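Local coordinates for protein aldehyde dehydrogenase (Burkholderia cenocepacia, PDB 4O6R) that probably oxidises aldehydes to carboxylic acids using NAD(P)+, and binds adenosine monophosphate in its nucleotide pocket, at residues D29-P33 and L96-H100; T87-Q92 and S105-V110; L220-V226 and A244-K250; K250-L254 and H474-E478; A302-L306 and T397-F401. One frame throughout, in Å; residues are numbered along the deposited sequence.

How the interactions relate
Interactions 1 and 2 share helix 87-98, their centres about 15 Å apart: the first ties its C-terminal end to strand 27-32, the second crosses it with helix 102-123, and His100 and Asp109 join the two. Interactions 3 and 4 follow in the nucleotide-binding domain, share Lys250, have centres about 13 Å apart and both touch the second subunit. Their centres lie 30 Å or more from those of the first pair. Interaction 5 sits in a separate seven-stranded sheet, its centre about 41 Å from that of interaction 4. Its segments fall between the two halves of interaction 4, so residues 474-478 bring the chain back to the nucleotide-binding domain after that sheet has been built.

Interaction 1 of 5, residues D29-P33 and L96-H100; sequences DVLNP and LDTGH
The Asn32 amide and the Asp97 carboxylate are the flat groups at this junction, each meeting an aliphatic partner from the other segment. At the amide, ND2 of Asn32 lies 3.7 Å from CD1 of Leu96, the two side chains crossing at about a right angle. OD1 of Asn32 comes within 3.4 Å of the backbone O of Leu96, but both are acceptors; OD1 of Asn32 accepts a hydrogen bond from the backbone N of His34 instead. At the carboxylate, OD1 of Asp97 is pressed to 3.1 Å from CG1 of Val30, a close approach, while OD2 is held by the backbone N of Leu187. With CG anti to the backbone N (chi1 -161°), the Asp97 side chain comes back toward the strand although its first bond points away. One face of the His100 ring carries OG1 of Thr98, offset toward the rim. Here the antiparallel hairpin of strands 27-32 and 37-43 is packed against the C-terminal end of helix 87-98. Thr98 makes an ST turn as the helix runs out: its OG1, also bonded to the backbone O of Glu94, accepts from the backbone N of His100 at 3.0 Å. Gly99 then turns to positive phi (88°). The Pro33 ring lies against this exit: its CG is 3.5 Å from the backbone N of Gly99, and its CD is 3.5 Å from the backbone O of Leu96.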
# COMPACT_ATOMS: atom_id res chain seq x y z
N ASP A 29 22.15 -29.65 -30.12
CA ASP A 29 22.60 -30.73 -29.24
C ASP A 29 22.71 -30.21 -27.80
O ASP A 29 23.27 -29.14 -27.58
CB ASP A 29 23.97 -31.29 -29.68
CG ASP A 29 23.90 -32.21 -30.89
OD1 ASP A 29 22.84 -32.42 -31.51
OD2 ASP A 29 24.97 -32.75 -31.23
N VAL A 30 22.15 -30.96 -26.85
CA VAL A 30 22.20 -30.60 -25.44
C VAL A 30 23.19 -31.53 -24.79
O VAL A 30 23.06 -32.75 -24.89
CB VAL A 30 20.85 -30.74 -24.75
CG1 VAL A 30 20.96 -30.42 -23.26
CG2 VAL A 30 19.84 -29.82 -25.43
N LEU A 31 24.19 -30.95 -24.15
CA LEU A 31 25.31 -31.70 -23.61
C LEU A 31 25.20 -31.89 -22.09
O LEU A 31 24.64 -31.03 -21.36
CB LEU A 31 26.66 -31.07 -23.98
CG LEU A 31 26.90 -30.79 -25.47
CD1 LEU A 31 28.30 -30.26 -25.72
CD2 LEU A 31 26.67 -32.07 -26.26
N ASN A 32 25.73 -33.02 -21.64
CA ASN A 32 25.94 -33.30 -20.24
C ASN A 32 27.31 -32.77 -19.85
O ASN A 32 28.31 -33.29 -20.32
CB ASN A 32 25.87 -34.81 -20.01
CG ASN A 32 26.06 -35.19 -18.55
OD1 ASN A 32 26.49 -34.38 -17.72
ND2 ASN A 32 25.72 -36.45 -18.23
N PRO A 33 27.38 -31.75 -18.98
CA PRO A 33 28.68 -31.19 -18.58
C PRO A 33 29.58 -32.10 -17.74
O PRO A 33 30.77 -31.81 -17.60
CB PRO A 33 28.31 -29.93 -17.84
CG PRO A 33 26.94 -30.21 -17.30
CD PRO A 33 26.26 -31.16 -18.24
N LEU A 96 21.33 -33.36 -14.62
CA LEU A 96 21.87 -33.96 -15.83
C LEU A 96 22.29 -32.88 -16.84
O LEU A 96 23.36 -32.96 -17.43
CB LEU A 96 20.82 -34.88 -16.46
CG LEU A 96 21.26 -35.77 -17.61
CD1 LEU A 96 22.19 -36.88 -17.14
CD2 LEU A 96 20.03 -36.37 -18.30
N ASP A 97 21.44 -31.88 -16.97
CA ASP A 97 21.55 -30.82 -17.97
C ASP A 97 22.52 -29.71 -17.54
O ASP A 97 23.26 -29.17 -18.34
CB ASP A 97 20.13 -30.23 -18.15
CG ASP A 97 19.96 -29.47 -19.43
OD1 ASP A 97 20.88 -29.48 -20.28
OD2 ASP A 97 18.88 -28.86 -19.59
N THR A 98 22.49 -29.35 -16.27
CA THR A 98 23.23 -28.18 -15.79
C THR A 98 24.55 -28.49 -15.13
O THR A 98 25.41 -27.63 -15.09
CB THR A 98 22.44 -27.42 -14.74
OG1 THR A 98 22.22 -28.27 -13.60
CG2 THR A 98 21.14 -26.94 -15.30
N GLY A 99 24.70 -29.71 -14.60
CA GLY A 99 25.83 -30.04 -13.76
C GLY A 99 25.66 -29.73 -12.28
O GLY A 99 26.56 -30.02 -11.51
N HIS A 100 24.55 -29.15 -11.86
CA HIS A 100 24.35 -28.89 -10.44
C HIS A 100 24.37 -30.21 -9.71
O HIS A 100 23.74 -31.15 -10.18
CB HIS A 100 23.00 -28.27 -10.18
CG HIS A 100 22.79 -26.94 -10.82
ND1 HIS A 100 21.63 -26.21 -10.65
CD2 HIS A 100 23.54 -26.23 -11.69
CE1 HIS A 100 21.69 -25.10 -11.36
NE2 HIS A 100 22.85 -25.08 -11.99
O HOH W 1 23.29 -29.06 -20.83

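Interaction 2 of 5, residues T87-Q92 and S105-V110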
# COMPACT_ATOMS: atom_id res chain seq x y z
N THR A 87 9.52 -33.93 -7.54
CA THR A 87 10.81 -33.40 -7.06
C THR A 87 11.97 -34.20 -7.59
O THR A 87 12.87 -33.64 -8.23
CB THR A 87 10.87 -33.34 -5.53
OG1 THR A 87 9.96 -32.35 -5.06
CG2 THR A 87 12.27 -32.97 -5.01
N GLU A 88 11.98 -35.51 -7.37
CA GLU A 88 13.16 -36.31 -7.72
C GLU A 88 13.43 -36.33 -9.23
O GLU A 88 14.57 -36.12 -9.65
CB GLU A 88 13.06 -37.74 -7.16
CG GLU A 88 14.26 -38.62 -7.50
CD GLU A 88 15.58 -38.14 -6.91
OE1 GLU A 88 15.61 -37.18 -6.09
OE2 GLU A 88 16.63 -38.75 -7.25
N ALA A 89 12.40 -36.53 -10.06
CA ALA A 89 12.60 -36.52 -11.49
C ALA A 89 13.04 -35.13 -12.02
O ALA A 89 13.89 -35.06 -12.91
CB ALA A 89 11.37 -37.02 -12.23
N LEU A 90 12.49 -34.04 -11.48
CA LEU A 90 12.92 -32.71 -11.88
C LEU A 90 14.37 -32.44 -11.46
O LEU A 90 15.14 -31.89 -12.21
CB LEU A 90 12.01 -31.61 -11.31
CG LEU A 90 10.69 -31.35 -12.04
CD1 LEU A 90 9.79 -30.44 -11.26
CD2 LEU A 90 10.93 -30.72 -13.40
N ALA A 91 14.71 -32.87 -10.25
CA ALA A 91 16.05 -32.70 -9.73
C ALA A 91 17.06 -33.47 -10.59
O ALA A 91 18.12 -32.93 -10.94
CB ALA A 91 16.12 -33.15 -8.29
N GLN A 92 16.75 -34.73 -10.89
CA GLN A 92 17.59 -35.53 -11.76
C GLN A 92 17.79 -34.87 -13.12
O GLN A 92 18.92 -34.82 -13.62
CB GLN A 92 17.03 -36.94 -11.93
CG GLN A 92 17.11 -37.80 -10.68
CD GLN A 92 18.53 -38.27 -10.37
OE1 GLN A 92 19.35 -38.44 -11.27
NE2 GLN A 92 18.80 -38.55 -9.10
N SER A 105 20.05 -29.67 -6.56
CA SER A 105 18.81 -29.63 -7.31
C SER A 105 17.66 -30.15 -6.44
O SER A 105 16.57 -29.63 -6.53
CB SER A 105 18.90 -30.35 -8.65
OG SER A 105 19.29 -31.67 -8.47
N ARG A 106 17.91 -31.12 -5.57
CA ARG A 106 16.90 -31.58 -4.62
C ARG A 106 16.58 -30.54 -3.52
O ARG A 106 15.41 -30.32 -3.22
CB ARG A 106 17.33 -32.89 -3.93
CG ARG A 106 17.32 -34.13 -4.79
CD ARG A 106 18.14 -35.21 -4.11
NE ARG A 106 18.03 -36.48 -4.78
CZ ARG A 106 18.80 -37.53 -4.52
NH1 ARG A 106 19.78 -37.45 -3.64
NH2 ARG A 106 18.61 -38.67 -5.18
N ALA A 107 17.60 -29.94 -2.90
CA ALA A 107 17.40 -29.11 -1.71
C ALA A 107 17.12 -27.65 -2.05
O ALA A 107 16.52 -26.94 -1.24
CB ALA A 107 18.60 -29.19 -0.78
N LEU A 108 17.53 -27.22 -3.23
CA LEU A 108 17.48 -25.83 -3.58
C LEU A 108 16.71 -25.58 -4.88
O LEU A 108 15.70 -24.87 -4.83
CB LEU A 108 18.90 -25.24 -3.64
CG LEU A 108 19.65 -25.17 -2.29
CD1 LEU A 108 21.14 -24.94 -2.49
CD2 LEU A 108 19.07 -24.09 -1.38
N ASP A 109 17.16 -26.11 -6.02
CA ASP A 109 16.53 -25.81 -7.31
C ASP A 109 15.01 -26.12 -7.31
O ASP A 109 14.18 -25.24 -7.65
CB ASP A 109 17.20 -26.52 -8.50
CG ASP A 109 18.65 -26.09 -8.77
OD1 ASP A 109 19.01 -24.90 -8.57
OD2 ASP A 109 19.44 -26.96 -9.22
N VAL A 110 14.64 -27.34 -6.98
CA VAL A 110 13.23 -27.69 -7.04
C VAL A 110 12.38 -26.93 -5.97
O VAL A 110 11.41 -26.29 -6.33
CB VAL A 110 13.00 -29.22 -6.98
CG1 VAL A 110 11.53 -29.54 -6.89
CG2 VAL A 110 13.61 -29.90 -8.20
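The charged part of this contact joins Arg106 to Glu88. The guanidinium grips the carboxylate side-on: NE reaches OE1 of Glu88 at 2.8 Å, on that oxygen's syn lone pair, and NH2 reaches OE2 of Glu88 at 2.9 Å in a nearly straight bond (175°). The two planes are 36° apart. A second donor, NE2 of Gln92, meets OE2 of Glu88 at 2.9 Å from the opposite face of the carboxylate. Among the neutral polar groups, OG of Ser105 stands 3.0 Å from the backbone O of Ala91, but the Ser105 hydroxyl also hydrogen-bonds with that of Ser95, so the bond to Ala91 is not settled. The apolar part is Val110, which spreads its methyls over helix 87-98. CG1 lies 3.7 Å from OG1 of Thr87, a hydroxyl bonded to the backbone O of Glu84, and CG2 lies 3.9 Å from CB of Leu90. Ala91 faces the other helix, its CB 3.8 Å from CG of Arg106. Segments 87-92 and 105-110, on helices 87-98 and 102-123, cross at 87°, their axes 9.0 Å apart at closest approach. Three N-H...O hydrogen bonds to its two oxygens restrict the rotation of the Glu88 carboxylate and probably favour its charged form.

Interaction 3 of 5, residues L220-V226 and A244-K250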
# COMPACT_ATOMS: atom_id res chain seq x y z
N LEU A 220 12.28 -12.31 -30.57
CA LEU A 220 11.43 -12.06 -29.39
C LEU A 220 11.57 -10.60 -28.90
O LEU A 220 10.57 -9.91 -28.67
CB LEU A 220 11.78 -13.05 -28.26
CG LEU A 220 10.84 -13.06 -27.04
CD1 LEU A 220 9.37 -13.19 -27.45
CD2 LEU A 220 11.22 -14.22 -26.12
N ALA A 221 12.80 -10.12 -28.75
CA ALA A 221 13.06 -8.74 -28.31
C ALA A 221 12.53 -7.70 -29.29
O ALA A 221 12.09 -6.64 -28.87
CB ALA A 221 14.54 -8.53 -28.05
N GLU A 222 12.59 -8.00 -30.60
CA GLU A 222 12.12 -7.07 -31.64
C GLU A 222 10.64 -7.16 -31.93
O GLU A 222 10.10 -6.31 -32.61
CB GLU A 222 12.84 -7.32 -32.96
CG GLU A 222 14.30 -6.97 -32.92
CD GLU A 222 15.09 -7.41 -34.14
OE1 GLU A 222 14.55 -8.09 -35.04
OE2 GLU A 222 16.31 -7.12 -34.15
N HIS A 223 9.96 -8.20 -31.46
CA HIS A 223 8.62 -8.50 -31.96
C HIS A 223 7.62 -7.37 -31.65
O HIS A 223 7.53 -6.93 -30.50
CB HIS A 223 8.11 -9.82 -31.39
CG HIS A 223 7.03 -10.45 -32.22
ND1 HIS A 223 5.79 -9.88 -32.37
CD2 HIS A 223 7.02 -11.57 -32.98
CE1 HIS A 223 5.05 -10.64 -33.17
NE2 HIS A 223 5.78 -11.67 -33.55
N PRO A 224 6.88 -6.88 -32.67
CA PRO A 224 5.94 -5.77 -32.45
C PRO A 224 4.70 -6.11 -31.64
O PRO A 224 4.03 -5.22 -31.16
CB PRO A 224 5.54 -5.37 -33.89
CG PRO A 224 5.74 -6.61 -34.68
CD PRO A 224 6.99 -7.22 -34.10
N GLY A 225 4.36 -7.40 -31.54
CA GLY A 225 3.28 -7.92 -30.71
C GLY A 225 3.57 -8.19 -29.22
O GLY A 225 2.68 -8.59 -28.47
N VAL A 226 4.81 -7.97 -28.82
CA VAL A 226 5.28 -8.20 -27.45
C VAL A 226 5.36 -6.85 -26.73
O VAL A 226 6.00 -5.94 -27.22
CB VAL A 226 6.67 -8.85 -27.48
CG1 VAL A 226 7.29 -8.90 -26.08
CG2 VAL A 226 6.54 -10.26 -28.04
N ALA A 244 16.75 -3.33 -29.41
CA ALA A 244 15.65 -4.02 -30.08
C ALA A 244 14.31 -3.48 -29.62
O ALA A 244 13.37 -3.47 -30.40
CB ALA A 244 15.70 -5.51 -29.78
N SER A 245 14.23 -3.03 -28.36
CA SER A 245 12.97 -2.56 -27.80
C SER A 245 12.43 -1.31 -28.51
O SER A 245 11.27 -0.99 -28.42
CB SER A 245 13.15 -2.28 -26.29
OG SER A 245 13.72 -1.00 -26.08
N GLN A 246 13.29 -0.58 -29.21
CA GLN A 246 12.87 0.66 -29.88
C GLN A 246 11.76 0.54 -30.87
O GLN A 246 11.05 1.52 -31.13
CB GLN A 246 13.97 1.12 -30.80
CG GLN A 246 15.10 1.83 -30.21
CD GLN A 246 16.03 2.20 -31.36
OE1 GLN A 246 15.66 2.99 -32.25
NE2 GLN A 246 17.19 1.64 -31.35
N GLY A 247 11.68 -0.62 -31.52
CA GLY A 247 10.73 -0.80 -32.61
C GLY A 247 9.33 -0.44 -32.20
O GLY A 247 8.69 0.42 -32.84
N ASN A 248 8.85 -1.09 -31.15
CA ASN A 248 7.55 -0.81 -30.63
C ASN A 248 7.51 -0.19 -29.24
O ASN A 248 6.45 -0.13 -28.65
CB ASN A 248 6.66 -2.06 -30.66
CG ASN A 248 7.01 -3.05 -29.58
OD1 ASN A 248 8.11 -3.06 -29.04
ND2 ASN A 248 6.06 -3.93 -29.28
N LEU A 249 8.67 0.25 -28.75
CA LEU A 249 8.82 0.81 -27.42
C LEU A 249 8.23 -0.07 -26.33
O LEU A 249 7.63 0.42 -25.38
CB LEU A 249 8.26 2.24 -27.40
CG LEU A 249 9.12 3.00 -28.42
CD1 LEU A 249 8.38 4.06 -29.18
CD2 LEU A 249 10.38 3.54 -27.78
N LYS A 250 8.42 -1.38 -26.47
CA LYS A 250 8.06 -2.31 -25.43
C LYS A 250 8.80 -1.98 -24.14
O LYS A 250 9.91 -1.45 -24.15
CB LYS A 250 8.35 -3.75 -25.83
CG LYS A 250 9.79 -4.03 -26.24
CD LYS A 250 10.10 -5.50 -26.45
CE LYS A 250 9.25 -6.21 -27.49
NZ LYS A 250 9.36 -5.63 -28.87
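Where helix 213-222 gives way to a type I turn from His223 to Val226, it meets the end of helix 235-245, CA of Glu222 4.9 Å from CA of Ala244, and the chain after each runs on side by side. Both helices belong to the beta-alpha-beta crossovers of the Rossmann-like nucleotide-binding domain, and the side chain of Ala221 is about 5 Å from the bound AMP. The helix ends meet through small groups: CB of Ala244 rests against CB of Ala221 (3.7 Å) and CG of Glu222. Beyond them two polar side chains bind the helix end and the turn. Lys250, bent at chi3 and chi4, curls its ammonium between backbone carbonyls, NZ bonding O of Ala221 at 2.9 Å and O of His223 at 2.8 Å, both from above the carbonyl plane. The aliphatic CE packs on CG1 of Val226. Asn248 sends ND2 to O of Val226 at 2.9 Å, fairly straight at 163°. This buried ammonium and amide thus bind four main-chain carbonyls, that of Pro224 only weakly. OD1 of Asn248 is the acceptor of an Asx turn: the backbone N and NZ of Lys250 reach it from opposite faces of the amide, NZ at 2.9 Å.

Interaction 4 of 5, residues K250-L254 and H474-E478; sequences KRVQL and HDYTE
Segment 250-254, on strand 251-255, runs past the junction of helix 469-475 and strand 477-485 without pairing with it; even the nearest CA atoms, those of Gln253 and Asp475, are 8.3 Å apart, so side chains and waters bridge the gap. Arg251 does most of the work. Bent at chi3 (66°), it brings its guanidinium to the backbone after helix 469-475, and NH1 donates to O of Thr477 at 2.8 Å. That oxygen lies in the guanidinium plane, whereas the donor stands above the carbonyl plane; NH2 adds a weak bond to the same oxygen. A water links NH1 of Arg251 to OE1 of Glu478, 3.0 Å from the nitrogen and in the guanidinium plane. The other carboxylate oxygen of Glu478, OE2, is paired with Arg480. Farther along the strand, Gln253 is fully extended and crosses Tyr476 at about a right angle, OE1 3.8 Å from CE2 of the ring. A water in the ring plane donates to OE1 of Gln253 at 3.1 Å and lies near the Tyr476 hydroxyl. OE1 also accepts from Lys228, and the hydroxyl bonds Gln152. Arg251 also packs on Tyr464 of the second subunit. Here the Rossmann-like sheet meets the base of antiparallel strands 138-153 and 477-485, which probably form the oligomerisation arm, as in other aldehyde dehydrogenases.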
# COMPACT_ATOMS: atom_id res chain seq x y z
N LYS A 250 8.42 -1.38 -26.47
CA LYS A 250 8.06 -2.31 -25.43
C LYS A 250 8.80 -1.98 -24.14
O LYS A 250 9.91 -1.45 -24.15
CB LYS A 250 8.35 -3.75 -25.83
CG LYS A 250 9.79 -4.03 -26.24
CD LYS A 250 10.10 -5.50 -26.45
CE LYS A 250 9.25 -6.21 -27.49
NZ LYS A 250 9.36 -5.63 -28.87
N ARG A 251 8.16 -2.30 -23.02
CA ARG A 251 8.82 -2.15 -21.75
C ARG A 251 9.97 -3.15 -21.67
O ARG A 251 9.97 -4.16 -22.39
CB ARG A 251 7.83 -2.31 -20.61
CG ARG A 251 6.90 -1.11 -20.56
CD ARG A 251 5.62 -1.38 -19.82
NE ARG A 251 5.92 -1.63 -18.42
CZ ARG A 251 5.01 -1.72 -17.45
NH1 ARG A 251 3.73 -1.57 -17.72
NH2 ARG A 251 5.40 -1.93 -16.20
N VAL A 252 10.95 -2.84 -20.83
CA VAL A 252 12.18 -3.60 -20.70
C VAL A 252 12.52 -3.84 -19.21
O VAL A 252 12.40 -2.94 -18.37
CB VAL A 252 13.34 -2.85 -21.39
CG1 VAL A 252 14.67 -3.59 -21.21
CG2 VAL A 252 13.05 -2.65 -22.87
N GLN A 253 12.92 -5.06 -18.91
CA GLN A 253 13.50 -5.40 -17.61
C GLN A 253 14.87 -6.08 -17.85
O GLN A 253 15.02 -6.92 -18.75
CB GLN A 253 12.54 -6.32 -16.84
CG GLN A 253 13.06 -6.85 -15.52
CD GLN A 253 12.00 -7.64 -14.78
OE1 GLN A 253 10.83 -7.74 -15.23
NE2 GLN A 253 12.38 -8.22 -13.65
N LEU A 254 15.86 -5.72 -17.04
CA LEU A 254 17.24 -6.19 -17.28
C LEU A 254 17.89 -6.57 -15.97
O LEU A 254 17.90 -5.77 -15.04
CB LEU A 254 18.09 -5.09 -17.90
CG LEU A 254 17.63 -4.46 -19.22
CD1 LEU A 254 18.42 -3.20 -19.56
CD2 LEU A 254 17.71 -5.47 -20.35
N HIS A 474 4.01 -5.10 -9.94
CA HIS A 474 3.93 -3.74 -10.50
C HIS A 474 4.56 -3.67 -11.92
O HIS A 474 3.97 -3.07 -12.83
CB HIS A 474 4.61 -2.75 -9.54
CG HIS A 474 4.45 -1.31 -9.93
ND1 HIS A 474 3.38 -0.55 -9.51
CD2 HIS A 474 5.22 -0.50 -10.69
CE1 HIS A 474 3.52 0.68 -9.98
NE2 HIS A 474 4.62 0.73 -10.70
N ASP A 475 5.74 -4.26 -12.08
CA ASP A 475 6.49 -4.23 -13.33
C ASP A 475 5.83 -5.12 -14.41
O ASP A 475 6.22 -5.05 -15.58
CB ASP A 475 7.93 -4.76 -13.14
CG ASP A 475 8.83 -3.86 -12.30
OD1 ASP A 475 8.50 -2.66 -12.07
OD2 ASP A 475 9.93 -4.37 -11.95
N TYR A 476 4.90 -5.99 -14.03
CA TYR A 476 4.12 -6.79 -15.00
C TYR A 476 2.68 -6.30 -15.20
O TYR A 476 1.87 -6.99 -15.83
CB TYR A 476 4.16 -8.30 -14.64
CG TYR A 476 5.41 -8.92 -15.21
CD1 TYR A 476 5.51 -9.11 -16.58
CD2 TYR A 476 6.51 -9.26 -14.41
CE1 TYR A 476 6.65 -9.65 -17.15
CE2 TYR A 476 7.65 -9.82 -14.97
CZ TYR A 476 7.70 -10.01 -16.36
OH TYR A 476 8.80 -10.52 -16.99
N THR A 477 2.38 -5.09 -14.73
CA THR A 477 1.09 -4.47 -14.97
C THR A 477 1.27 -3.03 -15.42
O THR A 477 2.37 -2.49 -15.42
CB THR A 477 0.18 -4.53 -13.72
OG1 THR A 477 0.87 -3.94 -12.60
CG2 THR A 477 -0.19 -5.97 -13.42
N GLU A 478 0.16 -2.42 -15.82
CA GLU A 478 0.17 -1.01 -16.19
C GLU A 478 -1.00 -0.33 -15.54
O GLU A 478 -2.06 -0.93 -15.36
CB GLU A 478 0.10 -0.81 -17.71
CG GLU A 478 -1.20 -1.35 -18.27
CD GLU A 478 -1.21 -1.69 -19.75
OE1 GLU A 478 -0.13 -1.86 -20.38
OE2 GLU A 478 -2.33 -1.80 -20.30
O HOH W 2 2.31 -0.99 -20.35
O HOH W 3 8.44 -3.31 -16.91
O HOH W 4 10.80 -10.83 -15.46

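Interaction 5 of 5, residues A302-L306 and T397-F401; sequences ADAFL and TVLRF
Arg400 stretches out from its strand with the guanidinium beneath Ala302, whose CB sits over one face, 3.4 Å above the plane and toward the rim, closest to NH1 of Arg400 (3.5 Å). Its chain is extended from CG to NE, which brings the end of the group to the first turn of the helix. There Asp303 takes it end-on. NH2 donates to OD1 of Asp303 at 2.8 Å (156°), and NH1 donates to OD2 of Asp303 at 3.2 Å; a weak third bond runs from NH1 to OD1. OD1 lies in the guanidinium plane, but both nitrogens approach from above the carboxylate plane, the two flat groups being turned 57° apart. The contact packs the start of helix 302-315 on strand 395-401 of the seven-stranded sheet, segments 302-306 and 397-401 running roughly antiparallel (153°), as expected where a helix follows the parallel strand 294-298 and covers the sheet face. Arg400 also makes salt bridges with Glu378 at NE and Glu299 at NH1, so three carboxylates share the cation and fix its position. A turn farther on, Leu306 reaches for Val398 tip to tip, CD2 of the leucine 4.0 Å from CG2 of the valine. Its other branch, CD1, lies 3.8 Å from NH2 of Arg400.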
# COMPACT_ATOMS: atom_id res chain seq x y z
N ALA A 302 42.28 -11.10 8.22
CA ALA A 302 42.41 -11.67 6.86
C ALA A 302 43.16 -12.98 6.82
O ALA A 302 42.67 -13.95 6.28
CB ALA A 302 43.04 -10.66 5.92
N ASP A 303 44.33 -13.03 7.47
CA ASP A 303 45.16 -14.22 7.43
C ASP A 303 44.49 -15.39 8.13
O ASP A 303 44.46 -16.49 7.59
CB ASP A 303 46.57 -13.93 7.97
CG ASP A 303 47.30 -12.86 7.12
OD1 ASP A 303 47.47 -13.07 5.92
OD2 ASP A 303 47.65 -11.76 7.63
N ALA A 304 43.91 -15.12 9.29
CA ALA A 304 43.16 -16.12 10.05
C ALA A 304 41.99 -16.71 9.23
O ALA A 304 41.86 -17.94 9.10
CB ALA A 304 42.64 -15.51 11.33
N PHE A 305 41.18 -15.82 8.67
CA PHE A 305 40.07 -16.19 7.83
C PHE A 305 40.53 -17.05 6.64
O PHE A 305 39.97 -18.12 6.39
CB PHE A 305 39.42 -14.93 7.30
CG PHE A 305 38.11 -15.18 6.59
CD1 PHE A 305 38.09 -15.71 5.31
CD2 PHE A 305 36.91 -14.87 7.21
CE1 PHE A 305 36.89 -15.95 4.66
CE2 PHE A 305 35.72 -15.11 6.57
CZ PHE A 305 35.70 -15.63 5.30
N LEU A 306 41.56 -16.59 5.94
CA LEU A 306 42.01 -17.29 4.75
C LEU A 306 42.56 -18.67 5.06
O LEU A 306 42.32 -19.58 4.31
CB LEU A 306 43.03 -16.45 3.99
CG LEU A 306 42.46 -15.20 3.31
CD1 LEU A 306 43.57 -14.30 2.83
CD2 LEU A 306 41.53 -15.59 2.15
N THR A 397 37.99 -13.50 -5.52
CA THR A 397 39.09 -12.57 -5.44
C THR A 397 39.09 -11.88 -4.08
O THR A 397 38.08 -11.32 -3.65
CB THR A 397 39.01 -11.54 -6.56
OG1 THR A 397 39.00 -12.22 -7.82
CG2 THR A 397 40.22 -10.58 -6.48
N VAL A 398 40.25 -11.94 -3.41
CA VAL A 398 40.40 -11.43 -2.07
C VAL A 398 41.11 -10.10 -2.09
O VAL A 398 42.16 -9.95 -2.75
CB VAL A 398 41.20 -12.37 -1.18
CG1 VAL A 398 41.15 -11.91 0.28
CG2 VAL A 398 40.67 -13.78 -1.29
N LEU A 399 40.54 -9.17 -1.32
CA LEU A 399 41.08 -7.84 -1.12
C LEU A 399 41.03 -7.55 0.39
O LEU A 399 40.19 -8.11 1.10
CB LEU A 399 40.21 -6.82 -1.85
CG LEU A 399 40.12 -6.94 -3.38
CD1 LEU A 399 38.93 -6.21 -3.94
CD2 LEU A 399 41.41 -6.46 -4.01
N ARG A 400 41.94 -6.71 0.88
CA ARG A 400 42.00 -6.37 2.29
C ARG A 400 41.74 -4.88 2.50
O ARG A 400 41.96 -4.08 1.59
CB ARG A 400 43.38 -6.73 2.87
CG ARG A 400 43.69 -8.21 2.77
CD ARG A 400 45.03 -8.52 3.37
NE ARG A 400 45.43 -9.89 3.11
CZ ARG A 400 46.12 -10.62 3.97
NH1 ARG A 400 46.46 -10.13 5.15
NH2 ARG A 400 46.41 -11.87 3.65
N PHE A 401 41.29 -4.53 3.70
CA PHE A 401 41.03 -3.14 4.07
C PHE A 401 41.29 -2.89 5.53
O PHE A 401 41.41 -3.83 6.32
CB PHE A 401 39.57 -2.77 3.76
CG PHE A 401 38.55 -3.43 4.66
CD1 PHE A 401 38.11 -4.72 4.41
CD2 PHE A 401 38.05 -2.78 5.79
CE1 PHE A 401 37.17 -5.34 5.22
CE2 PHE A 401 37.10 -3.38 6.60
CZ PHE A 401 36.66 -4.67 6.31